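Local coordinates for vitamin B12-binding protein (Vibrio cholerae O395, PDB 5YSC) that binds vitamin B12 in the periplasm and probably delivers it to the membrane subunits of the BtuCDF ABC transporter, at residues Arg156-Tyr159 / Pro165-Thr168. Numbering follows the deposited sequence.
Sequences RYFY and PIIT
Thr168 and Tyr159 are joined by a side-chain-to-backbone hydrogen bond at the C-terminal end of strand 155-159, an inner strand of the parallel sheet in the C-terminal lobe of this two-lobed periplasmic binding protein. The hydroxyl OG1 of Thr168 donates to the carbonyl O of Tyr159 over 2.7 Å. It approaches from above the carbonyl plane, 37° out of it, with a C=O...O angle of 141°. A chi1 of -170° sets OG1 trans to the threonine's own N and turns it to this strand end. An ordered water closes a bridge beside the direct bond: it accepts from Tyr159 N at 3.0 Å and donates to Thr168 OG1 at 2.6 Å. The hydroxyl thus holds the carbonyl of Tyr159 directly and its N-H through the water, while the phenol OH of Tyr159 is hydrogen-bonded to Asn248 ND2.

The Phe158 ring passes Thr168 obliquely, CE1 lying 3.6 Å from OG1 with CB just behind, and the Phe158 side chain also touches Val203 of helix 200-206. The short, weakly bonded strand 166-167, paired antiparallel with 197-198, carries Ile167 close to the bound cyanocobalamin. Apolar packing comes from Ile166, whose branch methyl CG2 meets the rim of the phenylalanine ring nearly in its plane, 3.6 Å from Phe158 CZ.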
loop_
_atom_site.group_PDB
_atom_site.type_symbol
_atom_site.label_atom_id
_atom_site.label_comp_id
_atom_site.label_asym_id
_atom_site.label_seq_id
_atom_site.Cartn_x
_atom_site.Cartn_y
_atom_site.Cartn_z
ATOM N N ARG A 156 11.476 -17.000 3.511
ATOM C CA ARG A 156 10.461 -16.807 4.543
ATOM C C ARG A 156 10.720 -15.500 5.286
ATOM O O ARG A 156 11.734 -15.362 5.965
ATOM C CB ARG A 156 10.454 -17.994 5.511
ATOM C CG ARG A 156 10.228 -19.317 4.794
ATOM C CD ARG A 156 10.453 -20.532 5.710
ATOM N NE ARG A 156 9.559 -20.462 6.858
ATOM C CZ ARG A 156 9.927 -20.261 8.116
ATOM N NH1 ARG A 156 11.210 -20.166 8.448
ATOM N NH2 ARG A 156 8.986 -20.196 9.059
ATOM N N TYR A 157 9.778 -14.567 5.203
ATOM C CA TYR A 157 9.938 -13.262 5.823
ATOM C C TYR A 157 8.840 -12.991 6.857
ATOM O O TYR A 157 7.739 -13.550 6.828
ATOM C CB TYR A 157 9.954 -12.133 4.757
ATOM C CG TYR A 157 8.603 -11.864 4.170
ATOM C CD1 TYR A 157 8.153 -12.573 3.061
ATOM C CD2 TYR A 157 7.745 -10.926 4.758
ATOM C CE1 TYR A 157 6.889 -12.351 2.536
ATOM C CE2 TYR A 157 6.484 -10.713 4.258
ATOM C CZ TYR A 157 6.072 -11.428 3.126
ATOM O OH TYR A 157 4.819 -11.264 2.598
ATOM N N PHE A 158 9.187 -12.110 7.782
ATOM C CA PHE A 158 8.269 -11.455 8.688
ATOM C C PHE A 158 8.264 -9.970 8.357
ATOM O O PHE A 158 9.337 -9.365 8.295
ATOM C CB PHE A 158 8.748 -11.703 10.110
ATOM C CG PHE A 158 8.007 -10.932 11.146
ATOM C CD1 PHE A 158 6.619 -10.936 11.176
ATOM C CD2 PHE A 158 8.692 -10.204 12.109
ATOM C CE1 PHE A 158 5.934 -10.238 12.153
ATOM C CE2 PHE A 158 8.013 -9.483 13.057
ATOM C CZ PHE A 158 6.625 -9.496 13.075
ATOM N N TYR A 159 7.076 -9.377 8.136
ATOM C CA TYR A 159 6.957 -7.923 7.967
ATOM C C TYR A 159 6.116 -7.319 9.071
ATOM O O TYR A 159 4.905 -7.574 9.156
ATOM C CB TYR A 159 6.355 -7.547 6.608
ATOM C CG TYR A 159 6.148 -6.040 6.463
ATOM C CD1 TYR A 159 7.147 -5.144 6.805
ATOM C CD2 TYR A 159 4.953 -5.533 6.011
ATOM C CE1 TYR A 159 6.961 -3.778 6.690
ATOM C CE2 TYR A 159 4.746 -4.170 5.870
ATOM C CZ TYR A 159 5.745 -3.301 6.224
ATOM O OH TYR A 159 5.540 -1.948 6.100
ATOM N N PRO A 165 1.672 -2.485 19.420
ATOM C CA PRO A 165 1.854 -3.932 19.504
ATOM C C PRO A 165 2.451 -4.395 18.194
ATOM O O PRO A 165 2.580 -3.577 17.281
ATOM C CB PRO A 165 0.437 -4.457 19.719
ATOM C CG PRO A 165 -0.429 -3.444 19.029
ATOM C CD PRO A 165 0.259 -2.120 19.213
ATOM N N ILE A 166 2.824 -5.663 18.094
ATOM C CA ILE A 166 3.288 -6.218 16.825
ATOM C C ILE A 166 2.061 -6.557 15.990
ATOM O O ILE A 166 1.337 -7.504 16.298
ATOM C CB ILE A 166 4.168 -7.454 17.034
ATOM C CG1 ILE A 166 5.306 -7.150 18.032
ATOM C CG2 ILE A 166 4.760 -7.879 15.731
ATOM C CD1 ILE A 166 6.027 -8.407 18.539
ATOM N N ILE A 167 1.823 -5.775 14.932
ATOM C CA ILE A 167 0.823 -6.083 13.914
ATOM C C ILE A 167 1.552 -6.471 12.641
ATOM O O ILE A 167 2.557 -5.850 12.274
ATOM C CB ILE A 167 -0.112 -4.886 13.638
ATOM C CG1 ILE A 167 -0.693 -4.324 14.925
ATOM C CG2 ILE A 167 -1.218 -5.281 12.693
ATOM C CD1 ILE A 167 -1.525 -5.284 15.663
ATOM N N THR A 168 1.049 -7.496 11.977
ATOM C CA THR A 168 1.637 -7.975 10.738
ATOM C C THR A 168 0.493 -8.176 9.753
ATOM O O THR A 168 -0.636 -7.715 9.967
ATOM C CB THR A 168 2.477 -9.248 10.985
ATOM O OG1 THR A 168 3.231 -9.580 9.807
ATOM C CG2 THR A 168 1.605 -10.463 11.337
HETATM O O HOH W 1 4.779 -11.212 8.471
#